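Ydr267cp (Saccharomyces cerevisiae, PDB 2HES) serves as an essential component of the cytosolic iron-sulfur protein assembly machinery, required for the maturation of iron-sulfur proteins outside the mitochondria. Local coordinates at residues Ile26-Ser31 and Ile36-Val41; Ile133-Glu138 and Glu144-Leu149; Leu167-Ser172 and Val177-Asp182; Leu263-Gly268 and Thr310-Gly315. All coordinates share one frame; numbering follows the deposited sequence.

Along the chain the four contacts follow one another in series; none nests in or crosses another. Contact 1 closes a tight hairpin in the first WD repeat, joining the two middle strands of its blade. Contact 2 closes a hairpin between strand 131-135 and the outermost strand 144-149 of a later blade. Contact 3 is again a hairpin of middle strands, in the following blade, and it touches contact 2: Ile133 packs on Leu168 and Leu149 on Trp180. Contact 4 closes a long loop, joining segments of WD 6 and WD 7 whose nearest ends are 42 residues apart. Contacts 1 and 3 lie on opposite sides of the propeller, their centres about 26 Å apart.

Contact 1 (Ile26-Ser31 and Ile36-Val41); sequences ILATGS and IKLVSV
With CG set beside its own backbone N (chi1 -50°), Leu38 sends CD2 to within 3.8 Å of Ala28 CB, a branched chain against the methyl of its cross-strand partner. Ile26 sets CG1 beside the backbone N (chi1 -54°), which places CG2 anti to that nitrogen, and this methyl meets Leu38 CB at 4.1 Å as the two side chains pass at a slant. Ile26, Ala28 and Leu38 form one apolar face, which packs on Ile49 of the same blade and on Val64 and Trp66 of strand 61-66. On the other face Leu27 CB lies 4.3 Å from Val39 CB, and Leu27 packs on Phe20 and Phe22 of strand 17-23. Between the faces the backbones bond in both directions: Leu27 N to Val39 O at 2.8 Å, and Val39 N to Leu27 O at 2.8 Å. Thr29 N reaches Lys37 O at 2.9 Å, whereas the return bond from Lys37 N is weak. Threonine suits its place because its methyl is apolar while OG1 bonds to Tyr13 OH; Lys37 leads its long chain outward to Leu12 O and a cation-pi contact with Tyr13. Such an antiparallel hairpin of middle strands is characteristic of a WD40 beta-propeller blade.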
loop_
_atom_site.group_PDB
_atom_site.type_symbol
_atom_site.label_atom_id
_atom_site.label_comp_id
_atom_site.label_asym_id
_atom_site.label_seq_id
_atom_site.Cartn_x
_atom_site.Cartn_y
_atom_site.Cartn_z
ATOM N N ILE A 26 8.138 -13.444 4.706
ATOM C CA ILE A 26 8.182 -12.624 5.913
ATOM C C ILE A 26 7.261 -11.395 5.828
ATOM O O ILE A 26 7.386 -10.605 4.889
ATOM C CB ILE A 26 9.598 -12.110 6.206
ATOM C CG1 ILE A 26 10.641 -13.253 6.269
ATOM C CG2 ILE A 26 9.617 -11.242 7.479
ATOM C CD1 ILE A 26 12.010 -12.796 6.858
ATOM N N LEU A 27 6.375 -11.226 6.818
ATOM C CA LEU A 27 5.531 -10.025 6.926
ATOM C C LEU A 27 6.193 -8.996 7.852
ATOM O O LEU A 27 6.437 -9.286 9.029
ATOM C CB LEU A 27 4.105 -10.383 7.440
ATOM C CG LEU A 27 3.020 -9.288 7.361
ATOM C CD1 LEU A 27 2.537 -9.056 5.908
ATOM C CD2 LEU A 27 1.842 -9.583 8.318
ATOM N N ALA A 28 6.508 -7.802 7.332
ATOM C CA ALA A 28 6.947 -6.656 8.164
ATOM C C ALA A 28 5.716 -5.833 8.572
ATOM O O ALA A 28 4.859 -5.657 7.755
ATOM C CB ALA A 28 7.920 -5.773 7.388
ATOM N N THR A 29 5.642 -5.329 9.800
ATOM C CA THR A 29 4.496 -4.489 10.261
ATOM C C THR A 29 4.887 -3.146 10.917
ATOM O O THR A 29 5.974 -3.030 11.483
ATOM C CB THR A 29 3.627 -5.279 11.270
ATOM O OG1 THR A 29 4.381 -5.522 12.481
ATOM C CG2 THR A 29 3.177 -6.585 10.670
ATOM N N GLY A 30 3.991 -2.154 10.878
ATOM C CA GLY A 30 4.216 -0.850 11.469
ATOM C C GLY A 30 3.001 -0.439 12.278
ATOM O O GLY A 30 1.874 -0.762 11.909
ATOM N N SER A 31 3.249 0.252 13.393
ATOM C CA SER A 31 2.220 0.642 14.345
ATOM C C SER A 31 2.528 2.027 14.933
ATOM O O SER A 31 3.529 2.644 14.570
ATOM C CB SER A 31 2.197 -0.419 15.453
ATOM O OG SER A 31 1.514 0.047 16.587
ATOM N N ILE A 36 9.392 -1.900 14.671
ATOM C CA ILE A 36 8.977 -2.719 13.527
ATOM C C ILE A 36 9.044 -4.243 13.780
ATOM O O ILE A 36 10.104 -4.781 14.080
ATOM C CB ILE A 36 9.879 -2.392 12.315
ATOM C CG1 ILE A 36 9.751 -0.918 11.955
ATOM C CG2 ILE A 36 9.557 -3.283 11.137
ATOM C CD1 ILE A 36 11.058 -0.263 11.553
ATOM N N LYS A 37 7.943 -4.952 13.580
ATOM C CA LYS A 37 7.902 -6.386 13.884
ATOM C C LYS A 37 7.802 -7.300 12.642
ATOM O O LYS A 37 7.066 -7.036 11.676
ATOM C CB LYS A 37 6.820 -6.697 14.953
ATOM C CG LYS A 37 6.847 -5.744 16.171
ATOM C CD LYS A 37 6.096 -6.297 17.405
ATOM C CE LYS A 37 6.103 -5.278 18.537
ATOM N NZ LYS A 37 5.381 -5.736 19.777
ATOM N N LEU A 38 8.591 -8.361 12.660
ATOM C CA LEU A 38 8.699 -9.252 11.534
ATOM C C LEU A 38 8.128 -10.597 11.898
ATOM O O LEU A 38 8.428 -11.135 12.985
ATOM C CB LEU A 38 10.154 -9.389 11.085
ATOM C CG LEU A 38 11.004 -8.135 10.834
ATOM C CD1 LEU A 38 12.230 -8.564 10.088
ATOM C CD2 LEU A 38 10.259 -7.037 10.050
ATOM N N VAL A 39 7.296 -11.122 10.995
ATOM C CA VAL A 39 6.549 -12.360 11.200
ATOM C C VAL A 39 6.803 -13.374 10.082
ATOM O O VAL A 39 6.638 -13.078 8.877
ATOM C CB VAL A 39 5.014 -12.068 11.314
ATOM C CG1 VAL A 39 4.204 -13.336 11.443
ATOM C CG2 VAL A 39 4.717 -11.117 12.476
ATOM N N SER A 40 7.171 -14.585 10.479
ATOM C CA SER A 40 7.327 -15.692 9.556
ATOM C C SER A 40 5.945 -16.247 9.247
ATOM O O SER A 40 5.145 -16.440 10.176
ATOM C CB SER A 40 8.216 -16.778 10.181
ATOM O OG SER A 40 8.415 -17.822 9.263
ATOM N N VAL A 41 5.674 -16.507 7.962
ATOM C CA VAL A 41 4.323 -16.833 7.459
ATOM C C VAL A 41 4.311 -17.906 6.370
ATOM O O VAL A 41 4.975 -17.751 5.345
ATOM C CB VAL A 41 3.613 -15.578 6.880
ATOM C CG1 VAL A 41 2.286 -15.965 6.236
ATOM C CG2 VAL A 41 3.400 -14.529 7.952
#

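Contact 2 (Ile133-Glu138 and Glu144-Leu149); sequences IWETDE and ECISVL
Trp134 lays one face of its indole over Cys145, whose CB sits 3.6 Å from the centroid of the six-membered ring, a CH-pi contact 16° off the ring normal. Cys145 SG, anti to its backbone N, continues away above the same face at 4.6 Å from that centroid, a more distant sulfur-aromatic contact. A small, polarisable cysteine suits a place so close to a flat ring. An alanine in place of Trp134 would probably leave Cys145 CB and SG without their aromatic cover. On the other face of the sheet Ile133 crosses Ile146 obliquely, CG2 to Ile146 CD1 at 3.7 Å, and its CG1 meets Leu149 CD1 at 3.8 Å. Ile146 and Ser147 both oppose Ile133, a classic beta bulge: Ile146 N bonds to Ile133 O at 2.8 Å. Beyond it Glu135 and Glu144 form a hydrogen-bonded pair, Glu135 N to Glu144 O being 2.8 Å. Glu135 OE1 and Glu144 OE1 lie 4.6 Å apart, near enough for their like charges probably to repel. Strand 144-149 is the outermost of its blade; Tyr121 of strand 121-126 flanks Ile133 and Ile146, and Trp187 of the next blade packs on Ile133, Ile146 and Leu149.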
loop_
_atom_site.group_PDB
_atom_site.type_symbol
_atom_site.label_atom_id
_atom_site.label_comp_id
_atom_site.label_asym_id
_atom_site.label_seq_id
_atom_site.Cartn_x
_atom_site.Cartn_y
_atom_site.Cartn_z
ATOM N N ILE A 133 11.117 10.822 -5.103
ATOM C CA ILE A 133 11.657 9.612 -5.740
ATOM C C ILE A 133 13.133 9.533 -5.405
ATOM O O ILE A 133 13.887 10.513 -5.640
ATOM C CB ILE A 133 11.478 9.573 -7.291
ATOM C CG1 ILE A 133 10.019 9.799 -7.716
ATOM C CG2 ILE A 133 11.972 8.226 -7.844
ATOM C CD1 ILE A 133 9.100 8.716 -7.309
ATOM N N TRP A 134 13.536 8.415 -4.812
ATOM C CA TRP A 134 14.943 8.192 -4.434
ATOM C C TRP A 134 15.461 7.027 -5.286
ATOM O O TRP A 134 14.708 6.109 -5.638
ATOM C CB TRP A 134 15.085 7.848 -2.932
ATOM C CG TRP A 134 14.737 8.968 -1.945
ATOM C CD1 TRP A 134 13.493 9.240 -1.391
ATOM C CD2 TRP A 134 15.644 9.954 -1.398
ATOM N NE1 TRP A 134 13.593 10.342 -0.552
ATOM C CE2 TRP A 134 14.890 10.794 -0.541
ATOM C CE3 TRP A 134 17.024 10.204 -1.553
ATOM C CZ2 TRP A 134 15.461 11.861 0.166
ATOM C CZ3 TRP A 134 17.589 11.279 -0.852
ATOM C CH2 TRP A 134 16.807 12.085 0.009
ATOM N N GLU A 135 16.754 7.055 -5.635
ATOM C CA GLU A 135 17.333 5.960 -6.414
ATOM C C GLU A 135 18.457 5.298 -5.628
ATOM O O GLU A 135 19.221 5.977 -4.967
ATOM C CB GLU A 135 17.912 6.495 -7.721
ATOM C CG GLU A 135 18.447 5.415 -8.637
ATOM C CD GLU A 135 18.800 5.910 -10.026
ATOM O OE1 GLU A 135 19.301 7.044 -10.158
ATOM O OE2 GLU A 135 18.572 5.138 -10.985
ATOM N N THR A 136 18.575 3.986 -5.749
ATOM C CA THR A 136 19.698 3.258 -5.159
ATOM C C THR A 136 20.229 2.225 -6.150
ATOM O O THR A 136 19.746 2.116 -7.282
ATOM C CB THR A 136 19.297 2.622 -3.789
ATOM O OG1 THR A 136 20.460 2.112 -3.105
ATOM C CG2 THR A 136 18.241 1.493 -3.968
ATOM N N ASP A 137 21.258 1.475 -5.753
ATOM C CA ASP A 137 21.792 0.490 -6.673
ATOM C C ASP A 137 21.532 -0.887 -6.085
ATOM O O ASP A 137 20.809 -1.032 -5.072
ATOM C CB ASP A 137 23.288 0.727 -6.943
ATOM C CG ASP A 137 24.149 0.537 -5.698
ATOM O OD1 ASP A 137 23.664 -0.008 -4.679
ATOM O OD2 ASP A 137 25.327 0.929 -5.748
ATOM N N GLU A 138 22.137 -1.887 -6.730
ATOM C CA GLU A 138 22.033 -3.276 -6.344
ATOM C C GLU A 138 22.154 -3.447 -4.832
ATOM O O GLU A 138 21.514 -4.316 -4.250
ATOM C CB GLU A 138 23.132 -4.096 -7.051
ATOM C CG GLU A 138 23.358 -3.725 -8.537
ATOM C CD GLU A 138 23.922 -4.890 -9.367
ATOM O OE1 GLU A 138 23.987 -6.020 -8.831
ATOM O OE2 GLU A 138 24.304 -4.678 -10.543
ATOM N N GLU A 144 19.883 8.561 -3.532
ATOM C CA GLU A 144 19.978 9.837 -4.247
ATOM C C GLU A 144 18.587 10.326 -4.581
ATOM O O GLU A 144 17.830 9.607 -5.195
ATOM C CB GLU A 144 20.717 9.644 -5.560
ATOM C CG GLU A 144 20.971 10.952 -6.271
ATOM C CD GLU A 144 21.622 10.777 -7.621
ATOM O OE1 GLU A 144 22.266 9.737 -7.854
ATOM O OE2 GLU A 144 21.499 11.692 -8.457
ATOM N N CYS A 145 18.260 11.552 -4.199
ATOM C CA CYS A 145 16.938 12.069 -4.513
ATOM C C CYS A 145 16.924 12.515 -5.945
ATOM O O CYS A 145 17.678 13.431 -6.324
ATOM C CB CYS A 145 16.558 13.231 -3.595
ATOM S SG CYS A 145 14.932 13.836 -4.045
ATOM N N ILE A 146 16.088 11.888 -6.768
ATOM C CA ILE A 146 16.110 12.278 -8.173
ATOM C C ILE A 146 14.935 13.163 -8.612
ATOM O O ILE A 146 14.992 13.842 -9.647
ATOM C CB ILE A 146 16.228 11.089 -9.087
ATOM C CG1 ILE A 146 15.113 10.106 -8.830
ATOM C CG2 ILE A 146 17.585 10.410 -8.927
ATOM C CD1 ILE A 146 14.830 9.209 -10.029
ATOM N N SER A 147 13.848 13.123 -7.847
ATOM C CA SER A 147 12.715 14.014 -8.123
ATOM C C SER A 147 11.904 14.345 -6.881
ATOM O O SER A 147 11.809 13.539 -5.946
ATOM C CB SER A 147 11.804 13.416 -9.199
ATOM O OG SER A 147 10.812 14.366 -9.505
ATOM N N VAL A 148 11.370 15.558 -6.868
ATOM C CA VAL A 148 10.502 16.041 -5.794
ATOM C C VAL A 148 9.215 16.500 -6.468
ATOM O O VAL A 148 9.220 17.499 -7.222
ATOM C CB VAL A 148 11.147 17.195 -5.021
ATOM C CG1 VAL A 148 10.156 17.737 -3.990
ATOM C CG2 VAL A 148 12.379 16.723 -4.276
ATOM N N LEU A 149 8.122 15.776 -6.200
ATOM C CA LEU A 149 6.929 15.842 -7.041
ATOM C C LEU A 149 5.810 16.480 -6.241
ATOM O O LEU A 149 5.296 15.885 -5.273
ATOM C CB LEU A 149 6.524 14.442 -7.447
ATOM C CG LEU A 149 7.557 13.756 -8.324
ATOM C CD1 LEU A 149 7.246 12.294 -8.407
ATOM C CD2 LEU A 149 7.584 14.473 -9.720
#

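Contact 3 (Leu167-Ser172 and Val177-Asp182); sequences LLASSS and VRIWKD
Trp180 meets the opposite strand with the edge of its indole: Ser170 OG lies in the ring plane and accepts the bond from Trp180 NE1, 2.8 Å long and nearly straight at 173°. Leu168 O lies near the edge, 3.5 Å from Trp180 CD1, and Leu168 CD2 approaches that carbon too. Outside the hairpin, Cys189 and Glu151 touch the Trp180 side chain. Ser170 holds OG between its backbone N and carbonyl carbon (chi1 57°), which turns the hydroxyl to the tryptophan, and the same oxygen is bonded to His152 NE2. Serine fits because one small hydroxyl can join both rings; this Trp-Ser-His chain belongs to the hydrogen-bond network familiar from WD40 blades. A phenylalanine in place of Trp180 would probably leave Ser170 OG without its indole donor, losing this side-chain link between the strands. The face carrying Leu167, Ala169 and Ile179 is largely apolar: Leu167 CD1 packs on Ile179 CG2 at 3.6 Å, and Ala169 CB on Ile179 CD1 at 4.0 Å. Leu168 and Ser170 each pair by two backbone bonds, with Trp180 and Arg178. Strands 156-161 and 186-193 flank this hairpin within the blade, while Ser203 and Phe205 of strand 200-205, in the next blade, pack on Ala169.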
loop_
_atom_site.group_PDB
_atom_site.type_symbol
_atom_site.label_atom_id
_atom_site.label_comp_id
_atom_site.label_asym_id
_atom_site.label_seq_id
_atom_site.Cartn_x
_atom_site.Cartn_y
_atom_site.Cartn_z
ATOM N N LEU A 167 5.833 2.984 -13.185
ATOM C CA LEU A 167 4.663 3.858 -13.101
ATOM C C LEU A 167 4.244 3.866 -11.638
ATOM O O LEU A 167 4.139 2.787 -10.998
ATOM C CB LEU A 167 3.566 3.203 -13.958
ATOM C CG LEU A 167 2.344 3.969 -14.422
ATOM C CD1 LEU A 167 2.791 5.100 -15.338
ATOM C CD2 LEU A 167 1.347 3.054 -15.160
ATOM N N LEU A 168 3.910 5.062 -11.137
ATOM C CA LEU A 168 3.708 5.250 -9.699
ATOM C C LEU A 168 2.328 5.886 -9.556
ATOM O O LEU A 168 1.975 6.770 -10.350
ATOM C CB LEU A 168 4.742 6.228 -9.159
ATOM C CG LEU A 168 4.614 6.542 -7.682
ATOM C CD1 LEU A 168 4.853 5.361 -6.782
ATOM C CD2 LEU A 168 5.577 7.683 -7.345
ATOM N N ALA A 169 1.561 5.417 -8.581
ATOM C CA ALA A 169 0.222 6.018 -8.241
ATOM C C ALA A 169 0.236 6.584 -6.823
ATOM O O ALA A 169 0.583 5.868 -5.876
ATOM C CB ALA A 169 -0.867 4.945 -8.376
ATOM N N SER A 170 -0.176 7.844 -6.664
ATOM C CA SER A 170 -0.261 8.465 -5.335
ATOM C C SER A 170 -1.702 8.795 -5.060
ATOM O O SER A 170 -2.426 9.158 -5.994
ATOM C CB SER A 170 0.596 9.724 -5.252
ATOM O OG SER A 170 0.256 10.662 -6.223
ATOM N N SER A 171 -2.126 8.628 -3.826
ATOM C CA SER A 171 -3.529 8.847 -3.445
ATOM C C SER A 171 -3.565 9.900 -2.357
ATOM O O SER A 171 -2.749 9.854 -1.449
ATOM C CB SER A 171 -4.149 7.558 -2.912
ATOM O OG SER A 171 -4.177 6.504 -3.874
ATOM N N SER A 172 -4.517 10.831 -2.431
ATOM C CA SER A 172 -4.394 12.032 -1.590
ATOM C C SER A 172 -5.686 12.453 -0.929
ATOM O O SER A 172 -6.808 12.078 -1.323
ATOM C CB SER A 172 -3.862 13.166 -2.475
ATOM O OG SER A 172 -3.857 14.467 -1.870
ATOM N N VAL A 177 -6.248 10.557 -7.305
ATOM C CA VAL A 177 -5.068 9.719 -7.512
ATOM C C VAL A 177 -4.276 10.393 -8.658
ATOM O O VAL A 177 -4.866 10.813 -9.658
ATOM C CB VAL A 177 -5.456 8.281 -7.913
ATOM C CG1 VAL A 177 -4.186 7.485 -8.316
ATOM C CG2 VAL A 177 -6.211 7.589 -6.786
ATOM N N ARG A 178 -2.943 10.486 -8.517
ATOM C CA ARG A 178 -2.096 10.965 -9.596
ATOM C C ARG A 178 -1.201 9.831 -10.061
ATOM O O ARG A 178 -0.749 9.011 -9.253
ATOM C CB ARG A 178 -1.252 12.189 -9.197
ATOM C CG ARG A 178 -2.119 13.449 -9.205
ATOM C CD ARG A 178 -1.288 14.680 -8.898
ATOM N NE ARG A 178 -2.152 15.839 -8.890
ATOM C CZ ARG A 178 -2.247 16.758 -9.828
ATOM N NH1 ARG A 178 -1.496 16.710 -10.927
ATOM N NH2 ARG A 178 -3.140 17.739 -9.645
ATOM N N ILE A 179 -0.966 9.805 -11.362
ATOM C CA ILE A 179 -0.085 8.795 -11.976
ATOM C C ILE A 179 1.160 9.519 -12.399
ATOM O O ILE A 179 1.078 10.592 -13.038
ATOM C CB ILE A 179 -0.793 8.114 -13.229
ATOM C CG1 ILE A 179 -2.167 7.521 -12.906
ATOM C CG2 ILE A 179 0.158 7.038 -13.858
ATOM C CD1 ILE A 179 -2.123 6.462 -11.812
ATOM N N TRP A 180 2.325 8.928 -12.114
ATOM C CA TRP A 180 3.584 9.573 -12.383
ATOM C C TRP A 180 4.438 8.624 -13.201
ATOM O O TRP A 180 4.433 7.406 -12.943
ATOM C CB TRP A 180 4.313 9.827 -11.074
ATOM C CG TRP A 180 3.474 10.549 -10.074
ATOM C CD1 TRP A 180 2.654 9.959 -9.158
ATOM C CD2 TRP A 180 3.453 11.965 -9.795
ATOM N NE1 TRP A 180 2.069 10.935 -8.355
ATOM C CE2 TRP A 180 2.544 12.162 -8.725
ATOM C CE3 TRP A 180 4.085 13.097 -10.375
ATOM C CZ2 TRP A 180 2.245 13.451 -8.201
ATOM C CZ3 TRP A 180 3.766 14.374 -9.882
ATOM C CH2 TRP A 180 2.850 14.528 -8.780
ATOM N N LYS A 181 5.169 9.188 -14.150
ATOM C CA LYS A 181 5.967 8.390 -15.095
ATOM C C LYS A 181 7.226 9.184 -15.393
ATOM O O LYS A 181 7.172 10.396 -15.321
ATOM C CB LYS A 181 5.169 8.311 -16.390
ATOM C CG LYS A 181 5.870 7.617 -17.495
ATOM C CD LYS A 181 4.875 7.381 -18.606
ATOM C CE LYS A 181 5.566 6.620 -19.737
ATOM N NZ LYS A 181 4.625 5.976 -20.671
ATOM N N ASP A 182 8.335 8.526 -15.756
ATOM C CA ASP A 182 9.509 9.313 -16.149
ATOM C C ASP A 182 9.806 9.220 -17.637
ATOM O O ASP A 182 9.473 8.220 -18.294
ATOM C CB ASP A 182 10.745 8.902 -15.367
ATOM C CG ASP A 182 11.458 7.734 -15.991
ATOM O OD1 ASP A 182 11.010 6.590 -15.784
ATOM O OD2 ASP A 182 12.462 7.971 -16.699
#

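Contact 4 (Leu263-Gly268 and Thr310-Gly315); sequences LIASVG and TILATG
Ala265 and Leu312 make the closer of the two touches that join these strands. Leu312, with CG beside its backbone N (chi1 -71°), drives the methyl CD2 forward until it stands 3.7 Å from Ala265 CB. The two residue types complement each other: the long leucine bridges a separation of 8.5 Å between Leu312 CA and Ala265 CA, and the small alanine methyl meets its end. Trp303 of strand 298-303 also packs on Leu312. The second touch is looser. Val267 CG1 approaches Thr314 CG2 at 4.0 Å, one side chain angled across the other, so that one branch of each does the work. Thr314 has its hydroxyl between the backbone N and carbonyl carbon (chi1 54°), which leaves the methyl for valine and turns OG1 to Trp324 NE1 and His293 NE2, its hydrogen-bond partners. Val267 has further apolar neighbours in Ile298 and Val301, so it does not depend on threonine alone. All four touching residues are buried; toward the start of segment 310-315 the two segments no longer touch, and Thr310 is exposed. No hydrogen bond crosses between the segments. They belong to separate sheets, in WD 6 and WD 7, so the chemistry implies that these strands meet through methyl-to-methyl packing, while the polar group of Thr314 serves its own blade.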
loop_
_atom_site.group_PDB
_atom_site.type_symbol
_atom_site.label_atom_id
_atom_site.label_comp_id
_atom_site.label_asym_id
_atom_site.label_seq_id
_atom_site.Cartn_x
_atom_site.Cartn_y
_atom_site.Cartn_z
ATOM N N LEU A 263 -8.454 -10.796 -8.125
ATOM C CA LEU A 263 -9.499 -10.416 -7.180
ATOM C C LEU A 263 -9.106 -9.151 -6.435
ATOM O O LEU A 263 -7.945 -9.008 -6.041
ATOM C CB LEU A 263 -9.745 -11.526 -6.129
ATOM C CG LEU A 263 -10.204 -12.915 -6.596
ATOM C CD1 LEU A 263 -10.398 -13.829 -5.391
ATOM C CD2 LEU A 263 -11.468 -12.866 -7.475
ATOM N N ILE A 264 -10.079 -8.287 -6.161
ATOM C CA ILE A 264 -9.834 -7.091 -5.351
ATOM C C ILE A 264 -10.322 -7.403 -3.916
ATOM O O ILE A 264 -11.377 -8.014 -3.743
ATOM C CB ILE A 264 -10.600 -5.836 -5.904
ATOM C CG1 ILE A 264 -10.013 -5.415 -7.253
ATOM C CG2 ILE A 264 -10.545 -4.639 -4.909
ATOM C CD1 ILE A 264 -10.808 -4.297 -7.919
ATOM N N ALA A 265 -9.555 -6.976 -2.931
ATOM C CA ALA A 265 -9.994 -6.943 -1.526
ATOM C C ALA A 265 -10.090 -5.516 -1.012
ATOM O O ALA A 265 -9.249 -4.655 -1.362
ATOM C CB ALA A 265 -9.006 -7.762 -0.670
ATOM N N SER A 266 -11.114 -5.228 -0.199
ATOM C CA SER A 266 -11.198 -3.927 0.463
ATOM C C SER A 266 -11.454 -4.080 1.969
ATOM O O SER A 266 -12.042 -5.077 2.406
ATOM C CB SER A 266 -12.293 -3.051 -0.161
ATOM O OG SER A 266 -13.596 -3.634 0.021
ATOM N N VAL A 267 -10.967 -3.112 2.726
ATOM C CA VAL A 267 -11.278 -3.030 4.158
ATOM C C VAL A 267 -11.628 -1.644 4.596
ATOM O O VAL A 267 -11.075 -0.640 4.099
ATOM C CB VAL A 267 -10.120 -3.615 5.060
ATOM C CG1 VAL A 267 -9.889 -5.064 4.756
ATOM C CG2 VAL A 267 -8.820 -2.769 4.942
ATOM N N GLY A 268 -12.486 -1.559 5.624
ATOM C CA GLY A 268 -12.957 -0.264 6.025
ATOM C C GLY A 268 -12.972 0.027 7.514
ATOM O O GLY A 268 -12.721 -0.867 8.351
ATOM N N THR A 310 -3.022 -18.724 -2.151
ATOM C CA THR A 310 -3.000 -17.319 -1.686
ATOM C C THR A 310 -4.079 -16.992 -0.624
ATOM O O THR A 310 -5.212 -17.478 -0.707
ATOM C CB THR A 310 -2.883 -16.289 -2.893
ATOM O OG1 THR A 310 -3.762 -15.161 -2.717
ATOM C CG2 THR A 310 -3.116 -16.953 -4.275
ATOM N N ILE A 311 -3.680 -16.233 0.402
ATOM C CA ILE A 311 -4.516 -15.899 1.579
ATOM C C ILE A 311 -4.581 -14.376 1.841
ATOM O O ILE A 311 -3.909 -13.604 1.163
ATOM C CB ILE A 311 -4.048 -16.649 2.864
ATOM C CG1 ILE A 311 -2.666 -16.201 3.326
ATOM C CG2 ILE A 311 -4.071 -18.170 2.679
ATOM C CD1 ILE A 311 -2.705 -15.334 4.552
ATOM N N LEU A 312 -5.394 -13.945 2.802
ATOM C CA LEU A 312 -5.506 -12.515 3.076
ATOM C C LEU A 312 -4.966 -12.179 4.450
ATOM O O LEU A 312 -5.221 -12.880 5.433
ATOM C CB LEU A 312 -6.970 -12.020 2.942
ATOM C CG LEU A 312 -7.500 -11.983 1.506
ATOM C CD1 LEU A 312 -8.986 -12.341 1.386
ATOM C CD2 LEU A 312 -7.209 -10.607 0.926
ATOM N N ALA A 313 -4.231 -11.087 4.542
ATOM C CA ALA A 313 -3.910 -10.544 5.854
ATOM C C ALA A 313 -4.597 -9.208 6.062
ATOM O O ALA A 313 -4.620 -8.367 5.135
ATOM C CB ALA A 313 -2.408 -10.399 6.007
ATOM N N THR A 314 -5.143 -9.004 7.272
ATOM C CA THR A 314 -5.729 -7.736 7.641
ATOM C C THR A 314 -5.112 -7.227 8.914
ATOM O O THR A 314 -4.866 -8.017 9.850
ATOM C CB THR A 314 -7.280 -7.832 7.852
ATOM O OG1 THR A 314 -7.581 -8.870 8.798
ATOM C CG2 THR A 314 -7.979 -8.138 6.572
ATOM N N GLY A 315 -4.877 -5.922 8.956
ATOM C CA GLY A 315 -4.359 -5.208 10.120
ATOM C C GLY A 315 -5.279 -4.125 10.673
ATOM O O GLY A 315 -5.726 -3.219 9.945
#